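Local coordinates for protein ZmpA Glycopeptidase (Clostridium perfringens, PDB 6XSX) that probably cleaves the peptide backbone of glycoproteins as an M60-family metallopeptidase, this chain being the catalytic module of a longer protein, at residues K41-Q46 and A255-T260; I61-D66 and N98-P103; P74-K79 and L120-P125; D180-K185 and N237-S242. All blocks are in the same frame, centred on the assembly; numbering follows the deposited sequence.

In the fold
Contacts 1, 3 and 4 all reach the ten-stranded mixed sheet of the M60 peptidase domain, whereas contact 2 pairs two strands of a separate four-stranded sheet that packs against one end of it. Contact 2 is farthest out, about 37 Å from the centre of the chain to its own centre, and contact 1 is closest in at about 12 Å, yet contact 1 is only partly buried while the other three are largely buried. Contacts 2 and 3 share an apolar core and rest on regular antiparallel bonding. Contacts 1 and 4, joined through neighbouring strands 240-244 and 259-262, depend on rings, water and irregular backbone. A tyrosine-aspartate bond ties contact 3 to contact 4.

Contact 1 (K41-Q46 and A255-T260); sequences KVWNFQ and AGNGIT
Trp43 lays one face of its indole over the tip of a tight hairpin, with Gly256 CA directly above the six-membered ring, 3.6 Å from its centroid and only 5° off the normal. This is a CH-pi contact with backbone alone, and the peptide nitrogen of Asn257 covers the same face nearer the rim. With CG anti to the backbone N (chi1 -166°), the indole is carried over Gly256 and the start of Asn257. The Asn257 amide crosses it obliquely, the two planes 53° apart. Asn44 passes beside this amide, its CB 3.8 Å from Asn257 OD1, while Asn44 OD1 is bonded to Gln38 of helix 33-39.

Phe45 packs on the next residue of the turn, its CD1 3.4 Å from Gly258 CA, an approach made possible by the bare glycine backbone, and Val42 CG2 sits over the centre of one ring face. Phe238 and Phe287 meet this ring edge-to-face. The backbones are bridged by water: one molecule accepts from Gln46 N at 2.8 Å and donates to Gly258 O at 2.7 Å. Trp43 O is 3.0 Å from Gly258 N but at a poor angle, and that N-H is used instead by Asn286 OD1. Ile259 N closes the turn on Gly256 O at 2.9 Å.

Ala255 rests on His285 and Glu282, part of an HExxH sequence consistent with a metallopeptidase active-site helix, though no metal is bound there. Gly256 to Ile259 form a type I' turn, the classic two-residue connection of a beta hairpin, here between strands 254-256 and 259-262 at the margin of the large sheet.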
loop_
_atom_site.group_PDB
_atom_site.type_symbol
_atom_site.label_atom_id
_atom_site.label_comp_id
_atom_site.label_asym_id
_atom_site.label_seq_id
_atom_site.Cartn_x
_atom_site.Cartn_y
_atom_site.Cartn_z
ATOM N N LYS A 41 3.800 10.967 -9.933
ATOM C CA LYS A 41 2.498 10.330 -10.082
ATOM C C LYS A 41 1.982 9.771 -8.758
ATOM O O LYS A 41 1.191 8.831 -8.759
ATOM C CB LYS A 41 2.505 9.215 -11.138
ATOM C CG LYS A 41 3.185 9.529 -12.463
ATOM C CD LYS A 41 2.537 10.629 -13.264
ATOM C CE LYS A 41 3.063 10.674 -14.684
ATOM N NZ LYS A 41 2.307 11.656 -15.490
ATOM N N VAL A 42 2.386 10.353 -7.623
ATOM C CA VAL A 42 1.720 10.000 -6.373
ATOM C C VAL A 42 0.707 11.089 -6.015
ATOM O O VAL A 42 0.699 12.159 -6.620
ATOM C CB VAL A 42 2.697 9.670 -5.224
ATOM C CG1 VAL A 42 3.679 8.581 -5.631
ATOM C CG2 VAL A 42 3.437 10.909 -4.734
ATOM N N TRP A 43 -0.140 10.798 -5.023
ATOM C CA TRP A 43 -1.389 11.511 -4.824
ATOM C C TRP A 43 -1.209 12.659 -3.829
ATOM O O TRP A 43 -1.619 12.548 -2.681
ATOM C CB TRP A 43 -2.484 10.530 -4.384
ATOM C CG TRP A 43 -3.866 11.101 -4.469
ATOM C CD1 TRP A 43 -4.192 12.415 -4.621
ATOM C CD2 TRP A 43 -5.112 10.386 -4.377
ATOM N NE1 TRP A 43 -5.549 12.566 -4.652
ATOM C CE2 TRP A 43 -6.144 11.342 -4.508
ATOM C CE3 TRP A 43 -5.462 9.040 -4.222
ATOM C CZ2 TRP A 43 -7.498 10.997 -4.469
ATOM C CZ3 TRP A 43 -6.799 8.696 -4.181
ATOM C CH2 TRP A 43 -7.804 9.664 -4.306
ATOM N N ASN A 44 -0.554 13.738 -4.281
ATOM C CA ASN A 44 -0.491 15.040 -3.623
ATOM C C ASN A 44 -0.174 14.916 -2.136
ATOM O O ASN A 44 -0.979 15.298 -1.288
ATOM C CB ASN A 44 -1.761 15.857 -3.869
ATOM C CG ASN A 44 -2.081 15.977 -5.342
ATOM O OD1 ASN A 44 -1.183 15.955 -6.180
ATOM N ND2 ASN A 44 -3.361 16.056 -5.665
ATOM N N PHE A 45 1.019 14.403 -1.829
ATOM C CA PHE A 45 1.415 14.175 -0.449
ATOM C C PHE A 45 1.565 15.525 0.249
ATOM O O PHE A 45 1.976 16.496 -0.384
ATOM C CB PHE A 45 2.729 13.396 -0.397
ATOM C CG PHE A 45 2.632 11.942 -0.789
ATOM C CD1 PHE A 45 1.449 11.406 -1.282
ATOM C CD2 PHE A 45 3.744 11.116 -0.710
ATOM C CE1 PHE A 45 1.374 10.070 -1.652
ATOM C CE2 PHE A 45 3.669 9.778 -1.075
ATOM C CZ PHE A 45 2.480 9.256 -1.540
ATOM N N GLN A 46 1.204 15.563 1.542
ATOM C CA GLN A 46 1.410 16.724 2.397
ATOM C C GLN A 46 2.837 16.683 2.945
ATOM O O GLN A 46 3.578 15.727 2.713
ATOM C CB GLN A 46 0.401 16.742 3.550
ATOM C CG GLN A 46 -1.038 16.448 3.134
ATOM C CD GLN A 46 -1.538 17.396 2.068
ATOM O OE1 GLN A 46 -1.958 16.980 0.983
ATOM N NE2 GLN A 46 -1.469 18.684 2.354
ATOM N N ALA A 255 -8.439 6.811 1.574
ATOM C CA ALA A 255 -7.163 7.286 1.056
ATOM C C ALA A 255 -7.342 8.510 0.160
ATOM O O ALA A 255 -8.421 8.751 -0.373
ATOM C CB ALA A 255 -6.472 6.173 0.311
ATOM N N GLY A 256 -6.242 9.247 -0.021
ATOM C CA GLY A 256 -6.164 10.461 -0.817
ATOM C C GLY A 256 -5.180 11.453 -0.201
ATOM O O GLY A 256 -5.045 11.515 1.021
ATOM N N ASN A 257 -4.464 12.188 -1.058
ATOM C CA ASN A 257 -3.671 13.331 -0.629
ATOM C C ASN A 257 -2.555 12.904 0.331
ATOM O O ASN A 257 -2.144 13.673 1.204
ATOM C CB ASN A 257 -4.562 14.444 -0.064
ATOM C CG ASN A 257 -5.536 14.983 -1.093
ATOM O OD1 ASN A 257 -5.123 15.582 -2.085
ATOM N ND2 ASN A 257 -6.818 14.735 -0.884
ATOM N N GLY A 258 -2.063 11.675 0.160
ATOM C CA GLY A 258 -1.018 11.137 1.015
ATOM C C GLY A 258 -1.495 10.922 2.449
ATOM O O GLY A 258 -0.710 11.016 3.387
ATOM N N ILE A 259 -2.789 10.633 2.600
ATOM C CA ILE A 259 -3.379 10.388 3.907
ATOM C C ILE A 259 -4.096 9.040 3.866
ATOM O O ILE A 259 -4.891 8.796 2.959
ATOM C CB ILE A 259 -4.346 11.537 4.281
ATOM C CG1 ILE A 259 -3.599 12.862 4.479
ATOM C CG2 ILE A 259 -5.190 11.174 5.496
ATOM C CD1 ILE A 259 -4.441 14.112 4.242
ATOM N N THR A 260 -3.814 8.187 4.862
ATOM C CA THR A 260 -4.658 7.040 5.167
ATOM C C THR A 260 -5.577 7.385 6.342
ATOM O O THR A 260 -5.124 7.838 7.392
ATOM C CB THR A 260 -3.831 5.793 5.514
ATOM O OG1 THR A 260 -3.210 5.311 4.321
ATOM C CG2 THR A 260 -4.659 4.700 6.160
HETATM O O HOH W 1 0.870 13.232 3.114
#

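Contact 2 (I61-D66 and N98-P103); sequences ITVYVD and NVITIP
Strands 60-66 and 96-101 pair antiparallel at the margin of a four-stranded sheet, Ile61 facing Ile100, Thr62 facing Val99 and Val63 facing Asn98. The short segments run at 143° to each other. Ile61 and Ile100 exchange a reciprocal pair of backbone bonds: Ile61 N to Ile100 O is 2.8 Å and Ile100 N to Ile61 O 2.9 Å. At the next hydrogen-bonded pair Val63 N reaches Asn98 O well, but the return bond from Asn98 N to Val63 O is weak and bent.

The Asn98 side chain reinforces this end: its ND2 donates to the same Val63 O at 3.0 Å, a nearly straight bond lying in the amide plane but coming from above the plane of the carbonyl. Asn98 OD1 accepts from Ser94 N, so both ends of the amide are held and its rotation is fixed. Val65 CG2 packs against ND2.

On the same face as Asn98, the side chains of Ile61, Val63 and Ile100 make the aliphatic part of the contact. Val63 CG2 touches Ile100 CD1 at 3.8 Å. Ile61 CG1 occupies the crowded position between N and the carbonyl carbon (chi1 58°), which brings CD1 to within 3.7 Å of Ile102 CD1, the two side chains crossing at about a right angle. Beneath them lie Leu76 and Phe78 of strand 75-80. An apolar layer between this sheet and the end of the large one is consistent with a beta-sandwich-like packing of the early strands.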
loop_
_atom_site.group_PDB
_atom_site.type_symbol
_atom_site.label_atom_id
_atom_site.label_comp_id
_atom_site.label_asym_id
_atom_site.label_seq_id
_atom_site.Cartn_x
_atom_site.Cartn_y
_atom_site.Cartn_z
ATOM N N ILE A 61 -4.459 32.773 19.258
ATOM C CA ILE A 61 -3.039 32.516 19.435
ATOM C C ILE A 61 -2.299 33.661 18.752
ATOM O O ILE A 61 -2.878 34.340 17.899
ATOM C CB ILE A 61 -2.635 31.144 18.851
ATOM C CG1 ILE A 61 -2.968 31.014 17.361
ATOM C CG2 ILE A 61 -3.237 30.009 19.672
ATOM C CD1 ILE A 61 -2.204 29.913 16.641
ATOM N N THR A 62 -1.044 33.880 19.158
ATOM C CA THR A 62 -0.220 34.912 18.548
ATOM C C THR A 62 1.029 34.254 17.973
ATOM O O THR A 62 1.747 33.554 18.682
ATOM C CB THR A 62 0.107 36.049 19.529
ATOM O OG1 THR A 62 -1.126 36.520 20.072
ATOM C CG2 THR A 62 0.838 37.195 18.861
ATOM N N VAL A 63 1.237 34.431 16.665
ATOM C CA VAL A 63 2.346 33.752 16.017
ATOM C C VAL A 63 3.289 34.805 15.458
ATOM O O VAL A 63 2.863 35.707 14.747
ATOM C CB VAL A 63 1.872 32.779 14.923
ATOM C CG1 VAL A 63 3.042 32.028 14.292
ATOM C CG2 VAL A 63 0.830 31.809 15.455
ATOM N N TYR A 64 4.565 34.666 15.808
ATOM C CA TYR A 64 5.606 35.555 15.330
ATOM C C TYR A 64 6.385 34.858 14.223
ATOM O O TYR A 64 6.794 33.705 14.384
ATOM C CB TYR A 64 6.497 35.969 16.499
ATOM C CG TYR A 64 5.790 36.893 17.451
ATOM C CD1 TYR A 64 5.714 38.256 17.194
ATOM C CD2 TYR A 64 5.161 36.401 18.583
ATOM C CE1 TYR A 64 5.050 39.114 18.058
ATOM C CE2 TYR A 64 4.490 37.248 19.451
ATOM C CZ TYR A 64 4.432 38.602 19.185
ATOM O OH TYR A 64 3.767 39.427 20.044
ATOM N N VAL A 65 6.555 35.572 13.104
ATOM C CA VAL A 65 7.160 35.025 11.901
ATOM C C VAL A 65 8.319 35.928 11.483
ATOM O O VAL A 65 8.146 37.132 11.293
ATOM C CB VAL A 65 6.116 34.900 10.772
ATOM C CG1 VAL A 65 6.744 34.464 9.454
ATOM C CG2 VAL A 65 4.953 33.985 11.144
ATOM N N ASP A 66 9.500 35.330 11.328
ATOM C CA ASP A 66 10.655 36.041 10.803
ATOM C C ASP A 66 11.099 35.389 9.494
ATOM O O ASP A 66 11.495 34.223 9.486
ATOM C CB ASP A 66 11.755 36.118 11.869
ATOM C CG ASP A 66 13.086 36.681 11.389
ATOM O OD1 ASP A 66 13.152 37.198 10.256
ATOM O OD2 ASP A 66 14.057 36.586 12.161
ATOM N N ASN A 98 1.164 37.869 14.262
ATOM C CA ASN A 98 -0.095 37.388 13.713
ATOM C C ASN A 98 -1.035 37.029 14.863
ATOM O O ASN A 98 -0.777 36.078 15.602
ATOM C CB ASN A 98 0.082 36.142 12.831
ATOM C CG ASN A 98 1.018 36.326 11.654
ATOM O OD1 ASN A 98 0.575 36.462 10.518
ATOM N ND2 ASN A 98 2.314 36.338 11.912
ATOM N N VAL A 99 -2.132 37.781 14.996
ATOM C CA VAL A 99 -3.176 37.451 15.952
ATOM C C VAL A 99 -4.202 36.578 15.227
ATOM O O VAL A 99 -4.925 37.065 14.360
ATOM C CB VAL A 99 -3.797 38.720 16.578
ATOM C CG1 VAL A 99 -4.820 38.376 17.657
ATOM C CG2 VAL A 99 -2.722 39.644 17.160
ATOM N N ILE A 100 -4.231 35.281 15.572
ATOM C CA ILE A 100 -5.036 34.304 14.855
ATOM C C ILE A 100 -6.139 33.744 15.752
ATOM O O ILE A 100 -5.875 33.267 16.862
ATOM C CB ILE A 100 -4.171 33.172 14.259
ATOM C CG1 ILE A 100 -3.102 33.725 13.307
ATOM C CG2 ILE A 100 -5.046 32.138 13.554
ATOM C CD1 ILE A 100 -1.971 32.771 13.074
ATOM N N THR A 101 -7.368 33.774 15.218
ATOM C CA THR A 101 -8.502 33.044 15.771
ATOM C C THR A 101 -8.523 31.650 15.148
ATOM O O THR A 101 -8.577 31.507 13.926
ATOM C CB THR A 101 -9.822 33.815 15.593
ATOM O OG1 THR A 101 -9.662 35.067 16.262
ATOM C CG2 THR A 101 -11.026 33.109 16.184
ATOM N N ILE A 102 -8.449 30.622 15.998
ATOM C CA ILE A 102 -8.459 29.255 15.499
ATOM C C ILE A 102 -9.832 28.967 14.896
ATOM O O ILE A 102 -10.849 29.218 15.527
ATOM C CB ILE A 102 -8.059 28.255 16.606
ATOM C CG1 ILE A 102 -6.634 28.527 17.103
ATOM C CG2 ILE A 102 -8.231 26.814 16.126
ATOM C CD1 ILE A 102 -5.576 28.543 15.997
ATOM N N PRO A 103 -9.927 28.454 13.650
ATOM C CA PRO A 103 -11.232 28.201 13.041
ATOM C C PRO A 103 -11.934 26.968 13.617
ATOM O O PRO A 103 -11.381 26.238 14.449
ATOM C CB PRO A 103 -10.876 27.997 11.560
ATOM C CG PRO A 103 -9.479 27.404 11.601
ATOM C CD PRO A 103 -8.804 28.095 12.770
#

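Contact 3 (P74-K79 and L120-P125); sequences PKLVFK and LYTSNP
Lys75 and Ser123 form one hydrogen-bonded antiparallel pair, Val77 and Tyr121 the next, so that strands 75-80 and 117-123 are stitched by four nearly straight backbone bonds. Two of these are Lys75 N to Ser123 O at 2.8 Å and Val77 N to Tyr121 O at 2.7 Å. Between the pairs, Leu76 CA points its hydrogen at Tyr121 O; beyond them, Leu120 CA does so to Val77 O at 3.2 Å.

On one face Leu76 CD2 meets Leu120 CD1 at 4.0 Å, and Leu120 CD2 comes in at the edge of the Phe78 ring, near its plane. The other face carries Tyr121, with Val77 CG1 at the ring edge. Lys79 runs alongside this ring in the same direction, its CB 3.7 Å from Tyr121 CE2. At the end of the pair Asn124, with CG anti to its N (chi1 -166°), lies beside Pro74 and sets OD1 3.5 Å from Pro74 CB.

A second shell fixes the polar ends. Tyr121 OH is bonded to Asp180 and its ring meets that of Trp48. Lys79 NZ reaches Asn86 O, while Asn124 is gripped by Gln131 at OD1 and Gln28 at ND2. Strand 49-56 continues the sheet beyond 117-123. The contact thus divides its chemistry: backbone bonds set the register, the face of Leu76, Phe78 and Leu120 is mainly apolar, and the polar ends of Tyr121, Lys79 and Asn124 find their partners outside the strand pair.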
loop_
_atom_site.group_PDB
_atom_site.type_symbol
_atom_site.label_atom_id
_atom_site.label_comp_id
_atom_site.label_asym_id
_atom_site.label_seq_id
_atom_site.Cartn_x
_atom_site.Cartn_y
_atom_site.Cartn_z
ATOM N N PRO A 74 6.014 30.763 5.671
ATOM C CA PRO A 74 5.428 29.449 5.936
ATOM C C PRO A 74 3.973 29.621 6.370
ATOM O O PRO A 74 3.518 30.739 6.623
ATOM C CB PRO A 74 6.253 28.899 7.111
ATOM C CG PRO A 74 6.812 30.144 7.795
ATOM C CD PRO A 74 7.033 31.131 6.670
ATOM N N LYS A 75 3.267 28.490 6.433
ATOM C CA LYS A 75 1.868 28.432 6.813
ATOM C C LYS A 75 1.726 27.572 8.070
ATOM O O LYS A 75 2.564 26.706 8.349
ATOM C CB LYS A 75 1.057 27.903 5.624
ATOM C CG LYS A 75 0.986 28.893 4.463
ATOM C CD LYS A 75 1.025 28.304 3.068
ATOM C CE LYS A 75 1.281 29.336 1.982
ATOM N NZ LYS A 75 0.550 30.613 2.202
ATOM N N LEU A 76 0.669 27.852 8.834
ATOM C CA LEU A 76 0.240 26.969 9.901
ATOM C C LEU A 76 -0.892 26.099 9.361
ATOM O O LEU A 76 -1.700 26.564 8.545
ATOM C CB LEU A 76 -0.271 27.847 11.045
ATOM C CG LEU A 76 0.161 27.459 12.454
ATOM C CD1 LEU A 76 1.679 27.368 12.557
ATOM C CD2 LEU A 76 -0.374 28.480 13.454
ATOM N N VAL A 77 -0.908 24.832 9.801
ATOM C CA VAL A 77 -2.028 23.940 9.563
ATOM C C VAL A 77 -2.683 23.652 10.912
ATOM O O VAL A 77 -2.017 23.181 11.837
ATOM C CB VAL A 77 -1.591 22.649 8.836
ATOM C CG1 VAL A 77 -2.751 21.671 8.652
ATOM C CG2 VAL A 77 -0.930 22.952 7.487
ATOM N N PHE A 78 -3.973 24.003 11.024
ATOM C CA PHE A 78 -4.825 23.526 12.099
ATOM C C PHE A 78 -5.497 22.240 11.626
ATOM O O PHE A 78 -6.062 22.201 10.529
ATOM C CB PHE A 78 -5.869 24.574 12.499
ATOM C CG PHE A 78 -7.015 24.069 13.351
ATOM C CD1 PHE A 78 -6.814 23.662 14.662
ATOM C CD2 PHE A 78 -8.308 24.011 12.845
ATOM C CE1 PHE A 78 -7.865 23.191 15.440
ATOM C CE2 PHE A 78 -9.358 23.537 13.621
ATOM C CZ PHE A 78 -9.140 23.131 14.921
ATOM N N LYS A 79 -5.419 21.200 12.462
ATOM C CA LYS A 79 -6.054 19.933 12.157
ATOM C C LYS A 79 -7.012 19.584 13.293
ATOM O O LYS A 79 -6.573 19.313 14.411
ATOM C CB LYS A 79 -4.983 18.863 11.885
ATOM C CG LYS A 79 -5.495 17.501 11.400
ATOM C CD LYS A 79 -5.746 16.533 12.542
ATOM C CE LYS A 79 -6.159 15.141 12.116
ATOM N NZ LYS A 79 -7.584 15.087 11.703
ATOM N N LEU A 120 -1.564 21.910 15.766
ATOM C CA LEU A 120 -0.916 22.745 14.768
ATOM C C LEU A 120 0.290 22.003 14.212
ATOM O O LEU A 120 1.076 21.434 14.973
ATOM C CB LEU A 120 -0.465 24.091 15.365
ATOM C CG LEU A 120 -1.526 24.936 16.078
ATOM C CD1 LEU A 120 -0.896 26.194 16.650
ATOM C CD2 LEU A 120 -2.673 25.312 15.147
ATOM N N TYR A 121 0.399 22.039 12.875
ATOM C CA TYR A 121 1.595 21.675 12.139
ATOM C C TYR A 121 2.047 22.867 11.296
ATOM O O TYR A 121 1.276 23.801 11.062
ATOM C CB TYR A 121 1.308 20.488 11.218
ATOM C CG TYR A 121 0.581 19.326 11.858
ATOM C CD1 TYR A 121 1.166 18.583 12.873
ATOM C CD2 TYR A 121 -0.692 18.964 11.436
ATOM C CE1 TYR A 121 0.505 17.515 13.462
ATOM C CE2 TYR A 121 -1.365 17.892 12.004
ATOM C CZ TYR A 121 -0.759 17.164 13.014
ATOM O OH TYR A 121 -1.426 16.120 13.583
ATOM N N THR A 122 3.303 22.823 10.838
ATOM C CA THR A 122 3.789 23.814 9.895
ATOM C C THR A 122 3.861 23.191 8.506
ATOM O O THR A 122 4.099 21.988 8.350
ATOM C CB THR A 122 5.153 24.403 10.295
ATOM O OG1 THR A 122 6.156 23.391 10.212
ATOM C CG2 THR A 122 5.165 24.978 11.695
ATOM N N SER A 123 3.639 24.055 7.514
ATOM C CA SER A 123 3.848 23.743 6.115
ATOM C C SER A 123 4.685 24.873 5.532
ATOM O O SER A 123 4.322 26.042 5.694
ATOM C CB SER A 123 2.530 23.621 5.407
ATOM O OG SER A 123 2.735 23.495 4.012
ATOM N N ASN A 124 5.815 24.517 4.906
ATOM C CA ASN A 124 6.713 25.517 4.355
ATOM C C ASN A 124 7.081 25.126 2.931
ATOM O O ASN A 124 8.203 24.690 2.681
ATOM C CB ASN A 124 7.969 25.710 5.208
ATOM C CG ASN A 124 8.733 26.960 4.826
ATOM O OD1 ASN A 124 8.137 27.931 4.365
ATOM N ND2 ASN A 124 10.045 26.934 4.989
ATOM N N PRO A 125 6.153 25.281 1.957
ATOM C CA PRO A 125 6.309 24.667 0.636
ATOM C C PRO A 125 7.108 25.517 -0.356
ATOM O O PRO A 125 6.659 25.777 -1.472
ATOM C CB PRO A 125 4.833 24.458 0.243
ATOM C CG PRO A 125 4.147 25.699 0.804
ATOM C CD PRO A 125 4.892 26.029 2.085
#

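Contact 4 (D180-K185 and N237-S242); sequences DVFSDK and NFRYIS. With EDO (1,2-ethanediol), chain H.
Lys185 O accepts from Tyr240 N at 2.9 Å, the one backbone hydrogen bond between the segments, where the turn out of strand 179-182 meets the start of strand 240-244. Strand 186-190 runs between these two in the mixed sheet, parallel to 240-244 and joined to it through helices 192-202 and 206-224, a beta-alpha-beta crossover; the contact lies where both of its strands begin.

Arg239 carries most of the side-chain contact. Its NH1 donates to Ser183 O at 2.7 Å, close to the guanidinium plane, and also to Thr186 O. NE is taken by Trp48 O, and NH2 by Gln49 and by a water that bridges to Ser183 O. Each of the five N-H groups of this buried guanidinium thus has a neutral oxygen partner, which fixes its position and the rotation of its plane. The Phe182 ring stands nearly perpendicular to it (84°), with CD1 over one face, while a water that links Asp184 O and Phe238 O lies over the opposite face.

Lys185 folds back through bends at chi2 and chi3 to cross above the Phe238 ring. Its CE makes a CH-pi contact 3.9 Å from the centroid, and NZ a cation-pi contact at 4.1 Å, 26° off the normal. NZ also forms a salt bridge with Asp235 and a bond to Phe236. At the far end, Ser242 OG is hydrogen-bonded to O2 of a 1,2-ethanediol, probably from the crystallisation liquor, 3.0 Å away.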
loop_
_atom_site.group_PDB
_atom_site.type_symbol
_atom_site.label_atom_id
_atom_site.label_comp_id
_atom_site.label_asym_id
_atom_site.label_seq_id
_atom_site.Cartn_x
_atom_site.Cartn_y
_atom_site.Cartn_z
ATOM N N ASP A 180 0.358 12.228 18.664
ATOM C CA ASP A 180 0.985 12.112 17.350
ATOM C C ASP A 180 2.337 11.420 17.465
ATOM O O ASP A 180 3.106 11.732 18.369
ATOM C CB ASP A 180 1.192 13.473 16.675
ATOM C CG ASP A 180 -0.053 14.072 16.035
ATOM O OD1 ASP A 180 -1.004 13.316 15.774
ATOM O OD2 ASP A 180 -0.061 15.295 15.785
ATOM N N VAL A 181 2.632 10.530 16.504
ATOM C CA VAL A 181 3.983 10.021 16.303
ATOM C C VAL A 181 4.508 10.532 14.964
ATOM O O VAL A 181 3.945 10.205 13.915
ATOM C CB VAL A 181 4.041 8.481 16.317
ATOM C CG1 VAL A 181 5.482 7.979 16.243
ATOM C CG2 VAL A 181 3.314 7.885 17.516
ATOM N N PHE A 182 5.599 11.310 15.025
ATOM C CA PHE A 182 6.338 11.742 13.849
ATOM C C PHE A 182 7.572 10.868 13.675
ATOM O O PHE A 182 8.427 10.810 14.561
ATOM C CB PHE A 182 6.799 13.195 13.993
ATOM C CG PHE A 182 5.673 14.168 14.218
ATOM C CD1 PHE A 182 5.151 14.898 13.164
ATOM C CD2 PHE A 182 5.123 14.339 15.481
ATOM C CE1 PHE A 182 4.102 15.785 13.372
ATOM C CE2 PHE A 182 4.080 15.232 15.688
ATOM C CZ PHE A 182 3.571 15.952 14.632
ATOM N N SER A 183 7.643 10.194 12.524
ATOM C CA SER A 183 8.829 9.447 12.136
ATOM C C SER A 183 9.628 10.310 11.166
ATOM O O SER A 183 9.344 11.502 11.043
ATOM C CB SER A 183 8.440 8.116 11.543
ATOM O OG SER A 183 7.789 8.288 10.288
ATOM N N ASP A 184 10.619 9.728 10.476
ATOM C CA ASP A 184 11.320 10.494 9.456
ATOM C C ASP A 184 10.352 10.871 8.337
ATOM O O ASP A 184 10.391 11.999 7.834
ATOM C CB ASP A 184 12.584 9.793 8.944
ATOM C CG ASP A 184 13.675 9.670 10.002
ATOM O OD1 ASP A 184 13.701 10.511 10.932
ATOM O OD2 ASP A 184 14.481 8.732 9.901
ATOM N N LYS A 185 9.461 9.933 7.988
ATOM C CA LYS A 185 8.716 10.057 6.744
ATOM C C LYS A 185 7.211 10.035 6.982
ATOM O O LYS A 185 6.457 10.155 6.027
ATOM C CB LYS A 185 9.105 8.953 5.747
ATOM C CG LYS A 185 10.559 8.959 5.270
ATOM C CD LYS A 185 11.007 10.213 4.527
ATOM C CE LYS A 185 10.329 10.400 3.182
ATOM N NZ LYS A 185 11.011 11.429 2.361
ATOM N N ASN A 237 10.691 15.645 -0.268
ATOM C CA ASN A 237 10.243 16.029 1.068
ATOM C C ASN A 237 8.732 15.850 1.165
ATOM O O ASN A 237 7.992 16.541 0.470
ATOM C CB ASN A 237 10.634 17.461 1.444
ATOM C CG ASN A 237 12.128 17.662 1.568
ATOM O OD1 ASN A 237 12.842 16.781 2.036
ATOM N ND2 ASN A 237 12.608 18.827 1.156
ATOM N N PHE A 238 8.298 14.916 2.024
ATOM C CA PHE A 238 6.890 14.709 2.319
ATOM C C PHE A 238 6.732 14.092 3.708
ATOM O O PHE A 238 7.693 13.616 4.307
ATOM C CB PHE A 238 6.232 13.835 1.245
ATOM C CG PHE A 238 6.714 12.404 1.207
ATOM C CD1 PHE A 238 6.173 11.446 2.053
ATOM C CD2 PHE A 238 7.670 12.002 0.282
ATOM C CE1 PHE A 238 6.594 10.124 1.997
ATOM C CE2 PHE A 238 8.090 10.684 0.219
ATOM C CZ PHE A 238 7.554 9.746 1.082
ATOM N N ARG A 239 5.502 14.106 4.223
ATOM C CA ARG A 239 5.209 13.327 5.414
ATOM C C ARG A 239 3.901 12.577 5.184
ATOM O O ARG A 239 2.839 13.191 5.110
ATOM C CB ARG A 239 5.180 14.187 6.684
ATOM C CG ARG A 239 5.069 13.373 7.967
ATOM C CD ARG A 239 4.980 14.216 9.235
ATOM N NE ARG A 239 6.218 14.938 9.527
ATOM C CZ ARG A 239 7.290 14.389 10.093
ATOM N NH1 ARG A 239 7.281 13.110 10.421
ATOM N NH2 ARG A 239 8.368 15.116 10.326
ATOM N N TYR A 240 4.004 11.249 5.032
ATOM C CA TYR A 240 2.815 10.436 4.830
ATOM C C TYR A 240 2.036 10.449 6.138
ATOM O O TYR A 240 2.645 10.399 7.212
ATOM C CB TYR A 240 3.178 8.999 4.433
ATOM C CG TYR A 240 1.984 8.200 3.965
ATOM C CD1 TYR A 240 1.657 8.114 2.617
ATOM C CD2 TYR A 240 1.142 7.588 4.876
ATOM C CE1 TYR A 240 0.539 7.407 2.192
ATOM C CE2 TYR A 240 0.020 6.887 4.471
ATOM C CZ TYR A 240 -0.278 6.788 3.123
ATOM O OH TYR A 240 -1.388 6.094 2.732
ATOM N N ILE A 241 0.701 10.501 6.034
ATOM C CA ILE A 241 -0.161 10.663 7.198
ATOM C C ILE A 241 -1.180 9.527 7.254
ATOM O O ILE A 241 -1.917 9.307 6.289
ATOM C CB ILE A 241 -0.882 12.028 7.156
ATOM C CG1 ILE A 241 0.113 13.193 7.114
ATOM C CG2 ILE A 241 -1.867 12.159 8.320
ATOM C CD1 ILE A 241 -0.418 14.428 6.413
ATOM N N SER A 242 -1.214 8.833 8.401
ATOM C CA SER A 242 -2.333 7.988 8.799
ATOM C C SER A 242 -3.029 8.645 9.988
ATOM O O SER A 242 -2.391 8.933 10.997
ATOM C CB SER A 242 -1.879 6.590 9.152
ATOM O OG SER A 242 -0.954 6.110 8.192
HETATM C C1 EDO H . 0.617 1.085 7.786
HETATM O O1 EDO H . 0.207 0.892 9.145
HETATM C C2 EDO H . 0.684 2.487 7.265
HETATM O O2 EDO H . -0.502 3.270 7.426
HETATM O O HOH W 2 10.500 14.150 11.887
HETATM O O HOH W 3 8.693 14.520 6.826
HETATM O O HOH W 4 10.376 13.417 3.573
#